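Local atomic coordinates of N-methyltransferase (Streptoalloteichus sp. ATCC 53650, PDB entry 5BSZ), a protein that probably transfers a methyl group from S-adenosylmethionine to a sugar nitrogen, most likely on the nucleotide-linked deoxysugar destined for kedarcidin. Residues 118-131 with 206-220. Residues are numbered along the deposited sequence; the frame is centred on the assembly and turned at random.
With SAH (S-adenosyl-L-homocysteine), chain B; EDO (1,2-ethanediol), chain C.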
loop_
_atom_site.group_PDB
_atom_site.type_symbol
_atom_site.label_atom_id
_atom_site.label_comp_id
_atom_site.label_asym_id
_atom_site.label_seq_id
_atom_site.Cartn_x
_atom_site.Cartn_y
_atom_site.Cartn_z
ATOM N N ILE A 118 22.405 -19.196 7.723
ATOM C CA ILE A 118 23.571 -19.161 6.886
ATOM C C ILE A 118 23.230 -18.934 5.403
ATOM O O ILE A 118 24.073 -18.470 4.663
ATOM C CB ILE A 118 24.609 -20.325 7.080
ATOM C CG1 ILE A 118 26.034 -19.790 6.713
ATOM C CG2 ILE A 118 24.225 -21.580 6.360
ATOM C CD1 ILE A 118 27.176 -20.628 7.216
ATOM N N ALA A 119 21.985 -19.189 5.038
ATOM C CA ALA A 119 21.528 -19.139 3.635
ATOM C C ALA A 119 21.095 -17.753 3.257
ATOM O O ALA A 119 20.715 -17.486 2.128
ATOM C CB ALA A 119 20.384 -20.135 3.443
ATOM N N TYR A 120 21.322 -16.763 4.108
ATOM C CA TYR A 120 21.538 -15.422 3.590
ATOM C C TYR A 120 22.727 -15.301 2.632
ATOM O O TYR A 120 22.763 -14.383 1.828
ATOM C CB TYR A 120 21.716 -14.416 4.746
ATOM C CG TYR A 120 20.466 -14.025 5.514
ATOM C CD1 TYR A 120 19.895 -12.758 5.365
ATOM C CD2 TYR A 120 19.837 -14.891 6.343
ATOM C CE1 TYR A 120 18.773 -12.378 6.083
ATOM C CE2 TYR A 120 18.698 -14.540 7.043
ATOM C CZ TYR A 120 18.161 -13.298 6.900
ATOM O OH TYR A 120 17.053 -13.002 7.636
ATOM N N ALA A 121 23.681 -16.231 2.696
ATOM C CA ALA A 121 24.744 -16.257 1.717
ATOM C C ALA A 121 24.119 -16.378 0.344
ATOM O O ALA A 121 23.268 -17.233 0.145
ATOM C CB ALA A 121 25.677 -17.434 1.973
ATOM N N ALA A 122 24.607 -15.583 -0.591
ATOM C CA ALA A 122 23.996 -15.537 -1.923
ATOM C C ALA A 122 24.553 -16.587 -2.893
ATOM O O ALA A 122 23.875 -16.924 -3.856
ATOM C CB ALA A 122 24.122 -14.141 -2.489
ATOM N N ASP A 123 25.743 -17.129 -2.625
ATOM C CA ASP A 123 26.397 -18.101 -3.531
ATOM C C ASP A 123 27.419 -18.887 -2.724
ATOM O O ASP A 123 27.647 -18.604 -1.533
ATOM C CB ASP A 123 27.066 -17.412 -4.731
ATOM C CG ASP A 123 28.056 -16.321 -4.298
ATOM O OD1 ASP A 123 28.872 -16.529 -3.365
ATOM O OD2 ASP A 123 27.998 -15.209 -4.850
ATOM N N THR A 124 27.976 -19.912 -3.354
ATOM C CA THR A 124 28.903 -20.833 -2.693
ATOM C C THR A 124 30.140 -20.179 -2.104
ATOM O O THR A 124 30.621 -20.564 -1.023
ATOM C CB THR A 124 29.309 -21.931 -3.703
ATOM O OG1 THR A 124 28.113 -22.583 -4.137
ATOM C CG2 THR A 124 30.161 -22.959 -3.035
ATOM N N ALA A 125 30.683 -19.205 -2.825
ATOM C CA ALA A 125 31.814 -18.454 -2.357
ATOM C C ALA A 125 31.478 -17.724 -1.055
ATOM O O ALA A 125 32.259 -17.787 -0.098
ATOM C CB ALA A 125 32.333 -17.488 -3.426
ATOM N N GLU A 126 30.326 -17.055 -1.005
ATOM C CA GLU A 126 29.895 -16.372 0.209
ATOM C C GLU A 126 29.576 -17.317 1.372
ATOM O O GLU A 126 29.920 -17.049 2.550
ATOM C CB GLU A 126 28.669 -15.465 -0.088
ATOM C CG GLU A 126 28.493 -14.419 1.001
ATOM C CD GLU A 126 27.490 -13.343 0.625
ATOM O OE1 GLU A 126 26.523 -13.679 -0.104
ATOM O OE2 GLU A 126 27.656 -12.196 1.108
ATOM N N LEU A 127 29.002 -18.471 1.060
ATOM C CA LEU A 127 28.813 -19.508 2.044
ATOM C C LEU A 127 30.149 -19.912 2.680
ATOM O O LEU A 127 30.289 -19.963 3.930
ATOM C CB LEU A 127 28.111 -20.718 1.407
ATOM C CG LEU A 127 27.871 -21.965 2.223
ATOM C CD1 LEU A 127 26.917 -21.598 3.345
ATOM C CD2 LEU A 127 27.387 -23.141 1.385
ATOM N N ALA A 128 31.123 -20.165 1.804
ATOM C CA ALA A 128 32.482 -20.505 2.246
ATOM C C ALA A 128 33.072 -19.405 3.101
ATOM O O ALA A 128 33.703 -19.741 4.114
ATOM C CB ALA A 128 33.419 -20.893 1.080
ATOM N N ARG A 129 32.840 -18.134 2.785
ATOM C CA ARG A 129 33.366 -17.050 3.614
ATOM C C ARG A 129 32.796 -17.013 5.017
ATOM O O ARG A 129 33.552 -16.843 5.996
ATOM C CB ARG A 129 33.178 -15.667 2.983
ATOM C CG ARG A 129 34.493 -15.039 2.568
ATOM C CD ARG A 129 34.299 -13.879 1.608
ATOM N NE ARG A 129 33.355 -12.935 2.168
ATOM C CZ ARG A 129 33.692 -11.828 2.811
ATOM N NH1 ARG A 129 34.969 -11.510 3.002
ATOM N NH2 ARG A 129 32.727 -11.056 3.266
ATOM N N ALA A 130 31.465 -17.143 5.117
ATOM C CA ALA A 130 30.801 -17.277 6.432
ATOM C C ALA A 130 31.357 -18.457 7.243
ATOM O O ALA A 130 31.551 -18.371 8.430
ATOM C CB ALA A 130 29.288 -17.455 6.303
ATOM N N VAL A 131 31.522 -19.618 6.626
ATOM C CA VAL A 131 31.938 -20.802 7.362
ATOM C C VAL A 131 33.393 -20.645 7.801
ATOM O O VAL A 131 33.778 -21.065 8.909
ATOM C CB VAL A 131 31.717 -22.053 6.499
ATOM C CG1 VAL A 131 32.312 -23.278 7.164
ATOM C CG2 VAL A 131 30.205 -22.248 6.283
ATOM N N GLN A 206 11.995 -11.650 1.558
ATOM C CA GLN A 206 13.374 -12.039 1.792
ATOM C C GLN A 206 13.684 -13.321 1.023
ATOM O O GLN A 206 12.857 -14.231 0.921
ATOM C CB GLN A 206 13.694 -12.140 3.291
ATOM C CG GLN A 206 13.492 -13.501 3.957
ATOM C CD GLN A 206 13.740 -13.518 5.468
ATOM O OE1 GLN A 206 12.889 -13.113 6.267
ATOM N NE2 GLN A 206 14.882 -14.049 5.869
ATOM N N ASP A 207 14.891 -13.349 0.477
ATOM C CA ASP A 207 15.434 -14.492 -0.256
ATOM C C ASP A 207 16.402 -15.283 0.642
ATOM O O ASP A 207 17.164 -14.696 1.408
ATOM C CB ASP A 207 16.169 -13.961 -1.480
ATOM C CG ASP A 207 15.244 -13.445 -2.604
ATOM O OD1 ASP A 207 14.078 -13.820 -2.599
ATOM O OD2 ASP A 207 15.756 -12.759 -3.524
ATOM N N LEU A 208 16.401 -16.612 0.485
ATOM C CA LEU A 208 17.425 -17.503 0.994
ATOM C C LEU A 208 17.901 -18.429 -0.119
ATOM O O LEU A 208 17.071 -18.893 -0.931
ATOM C CB LEU A 208 16.797 -18.335 2.105
ATOM C CG LEU A 208 16.338 -17.592 3.381
ATOM C CD1 LEU A 208 15.494 -18.460 4.271
ATOM C CD2 LEU A 208 17.543 -17.062 4.158
ATOM N N THR A 209 19.208 -18.689 -0.170
ATOM C CA THR A 209 19.747 -19.576 -1.201
ATOM C C THR A 209 19.493 -21.053 -0.854
ATOM O O THR A 209 19.652 -21.452 0.286
ATOM C CB THR A 209 21.238 -19.340 -1.352
ATOM O OG1 THR A 209 21.386 -17.965 -1.570
ATOM C CG2 THR A 209 21.829 -20.147 -2.519
ATOM N N LEU A 210 19.117 -21.864 -1.844
ATOM C CA LEU A 210 18.997 -23.279 -1.712
ATOM C C LEU A 210 20.308 -23.962 -2.103
ATOM O O LEU A 210 20.633 -24.047 -3.305
ATOM C CB LEU A 210 17.823 -23.771 -2.579
ATOM C CG LEU A 210 16.461 -23.123 -2.308
ATOM C CD1 LEU A 210 15.436 -23.417 -3.416
ATOM C CD2 LEU A 210 15.970 -23.593 -0.958
ATOM N N PHE A 211 21.123 -24.318 -1.109
ATOM C CA PHE A 211 22.409 -24.971 -1.399
ATOM C C PHE A 211 22.280 -26.466 -1.288
ATOM O O PHE A 211 21.668 -26.976 -0.339
ATOM C CB PHE A 211 23.519 -24.551 -0.433
ATOM C CG PHE A 211 23.885 -23.111 -0.479
ATOM C CD1 PHE A 211 23.500 -22.262 0.526
ATOM C CD2 PHE A 211 24.702 -22.618 -1.485
ATOM C CE1 PHE A 211 23.869 -20.929 0.489
ATOM C CE2 PHE A 211 25.091 -21.307 -1.516
ATOM C CZ PHE A 211 24.698 -20.443 -0.505
ATOM N N PRO A 212 22.829 -27.204 -2.269
ATOM C CA PRO A 212 22.818 -28.650 -2.051
ATOM C C PRO A 212 23.762 -29.062 -0.920
ATOM O O PRO A 212 24.706 -28.350 -0.604
ATOM C CB PRO A 212 23.325 -29.218 -3.404
ATOM C CG PRO A 212 23.905 -28.094 -4.181
ATOM C CD PRO A 212 23.347 -26.804 -3.588
ATOM N N ALA A 213 23.534 -30.228 -0.352
ATOM C CA ALA A 213 24.394 -30.808 0.690
ATOM C C ALA A 213 25.870 -30.641 0.405
ATOM O O ALA A 213 26.610 -30.283 1.322
ATOM C CB ALA A 213 24.033 -32.291 0.900
ATOM N N GLU A 214 26.317 -30.851 -0.846
ATOM C CA GLU A 214 27.763 -30.857 -1.149
ATOM C C GLU A 214 28.381 -29.510 -0.837
ATOM O O GLU A 214 29.595 -29.427 -0.563
ATOM C CB GLU A 214 28.134 -31.018 -2.643
ATOM C CG GLU A 214 27.385 -31.975 -3.533
ATOM C CD GLU A 214 25.980 -31.541 -3.910
ATOM O OE1 GLU A 214 25.703 -30.962 -4.999
ATOM O OE2 GLU A 214 25.136 -31.955 -3.108
ATOM N N ASP A 215 27.604 -28.441 -1.061
ATOM C CA ASP A 215 28.153 -27.083 -0.929
ATOM C C ASP A 215 28.449 -26.793 0.550
ATOM O O ASP A 215 29.408 -26.088 0.884
ATOM C CB ASP A 215 27.149 -26.042 -1.421
ATOM C CG ASP A 215 27.129 -25.918 -2.931
ATOM O OD1 ASP A 215 27.841 -26.743 -3.541
ATOM O OD2 ASP A 215 26.476 -24.985 -3.467
ATOM N N TYR A 216 27.606 -27.322 1.430
ATOM C CA TYR A 216 27.808 -27.083 2.889
ATOM C C TYR A 216 29.023 -27.873 3.387
ATOM O O TYR A 216 29.857 -27.411 4.147
ATOM C CB TYR A 216 26.581 -27.584 3.627
ATOM C CG TYR A 216 25.355 -26.620 3.614
ATOM C CD1 TYR A 216 25.325 -25.475 4.408
ATOM C CD2 TYR A 216 24.231 -26.880 2.832
ATOM C CE1 TYR A 216 24.232 -24.593 4.394
ATOM C CE2 TYR A 216 23.117 -26.005 2.827
ATOM C CZ TYR A 216 23.129 -24.877 3.635
ATOM O OH TYR A 216 22.057 -24.044 3.655
ATOM N N LEU A 217 29.107 -29.121 2.941
ATOM C CA LEU A 217 30.195 -30.014 3.349
ATOM C C LEU A 217 31.506 -29.440 2.834
ATOM O O LEU A 217 32.485 -29.396 3.582
ATOM C CB LEU A 217 29.984 -31.429 2.805
ATOM C CG LEU A 217 28.816 -32.165 3.441
ATOM C CD1 LEU A 217 28.526 -33.426 2.611
ATOM C CD2 LEU A 217 29.102 -32.584 4.870
ATOM N N ALA A 218 31.484 -28.951 1.593
ATOM C CA ALA A 218 32.640 -28.342 0.954
ATOM C C ALA A 218 33.153 -27.126 1.693
ATOM O O ALA A 218 34.369 -26.920 1.843
ATOM C CB ALA A 218 32.349 -27.946 -0.484
ATOM N N ALA A 219 32.209 -26.294 2.107
ATOM C CA ALA A 219 32.524 -25.096 2.847
ATOM C C ALA A 219 33.231 -25.448 4.144
ATOM O O ALA A 219 34.151 -24.705 4.521
ATOM C CB ALA A 219 31.248 -24.273 3.161
ATOM N N LEU A 220 32.764 -26.500 4.803
ATOM C CA LEU A 220 33.391 -27.014 6.046
ATOM C C LEU A 220 34.836 -27.471 5.824
ATOM O O LEU A 220 35.745 -27.022 6.518
ATOM C CB LEU A 220 32.551 -28.120 6.666
ATOM C CG LEU A 220 31.299 -27.570 7.343
ATOM C CD1 LEU A 220 30.301 -28.656 7.614
ATOM C CD2 LEU A 220 31.595 -26.909 8.681
HETATM N N SAH B . 19.385 -17.814 14.543
HETATM C CA SAH B . 18.163 -17.006 14.912
HETATM C CB SAH B . 17.825 -15.872 13.920
HETATM C CG SAH B . 16.693 -15.988 12.928
HETATM S SD SAH B . 16.362 -14.625 11.864
HETATM C C SAH B . 17.097 -18.024 15.189
HETATM O O SAH B . 17.202 -19.218 14.941
HETATM O OXT SAH B . 16.143 -17.688 15.823
HETATM C "C5'" SAH B . 17.845 -14.359 10.929
HETATM C "C4'" SAH B . 18.734 -13.329 11.653
HETATM O "O4'" SAH B . 19.975 -13.148 10.944
HETATM C "C3'" SAH B . 18.119 -11.934 11.700
HETATM O "O3'" SAH B . 18.044 -11.552 13.071
HETATM C "C2'" SAH B . 19.059 -10.985 10.973
HETATM O "O2'" SAH B . 19.171 -9.696 11.625
HETATM C "C1'" SAH B . 20.341 -11.777 10.975
HETATM N N9 SAH B . 21.260 -11.490 9.858
HETATM C C8 SAH B . 20.941 -11.293 8.544
HETATM N N7 SAH B . 22.056 -11.030 7.824
HETATM C C5 SAH B . 23.088 -11.025 8.708
HETATM C C6 SAH B . 24.527 -10.795 8.604
HETATM N N6 SAH B . 24.994 -10.528 7.370
HETATM N N1 SAH B . 25.257 -10.911 9.736
HETATM C C2 SAH B . 24.717 -11.152 10.935
HETATM N N3 SAH B . 23.405 -11.380 11.122
HETATM C C4 SAH B . 22.570 -11.332 10.057
HETATM C C1 EDO C . 14.876 -9.116 -2.658
HETATM O O1 EDO C . 15.988 -10.044 -2.630
HETATM C C2 EDO C . 14.696 -8.336 -3.981
HETATM O O2 EDO C . 15.788 -8.390 -4.916
HETATM O O HOH W 1 21.367 -16.701 -4.441
HETATM O O HOH W 2 35.065 -22.215 3.985
#
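The Phe-211 ring lies between Leu-127 CD2, centred over one face 3.9 Å from the ring centroid in a CH-pi contact, and Thr-209 CG2, offset toward the rim of the opposite face. Backbone of Asp-123 and Thr-124 meets its edge, with Asp-123 C in the ring plane. This ring, in the linker from strand 198-209 to helix 213-222, packs against the start of helix 124-135 of the Rossmann-like methyltransferase fold. The Tyr-216 ring takes Ile-118 CG2 in plane at its edge, 3.6 Å from CE1; Phe-241 stacks on this ring, and the Tyr-216 hydroxyl is hydrogen-bonded to Trp-149 N. The Tyr-120 ring carries C8 of S-adenosyl-L-homocysteine over one face, 3.5 Å from CE1, while Leu-208 CD2 approaches obliquely; the strand thereby backs a wall of the cofactor pocket. Farther along, segments 124-131 and 213-220 run at 42°, their axes 8.9 Å apart at closest approach, consistent with the small Ala-219 at the crossing, its CB meeting Ala-128 CA and Val-131 CG2, while Val-131 CG1 lies on Ala-219 O. With CG anti to the backbone N (chi1 177°), Leu-127 extends toward the partner helix and touches both Phe-211 and Ala-219. A water donates to Ala-128 O and Ala-219 O, bridging the two backbones. Beside the strand end, Ala-119 O accepts a nearly straight bond from Thr-209 N. Thr-209 OG1 donates in the carbonyl plane, on a lone pair of Ala-121 O, at 2.6 Å; it also receives a water that donates to Ala-122 O, and it is hydrogen-bonded to His-2 of a second subunit. At the helix starts, Thr-124 OG1 donates to Asp-215 OD2 over 3.0 Å, arriving from above the carboxylate, 64° out of its plane.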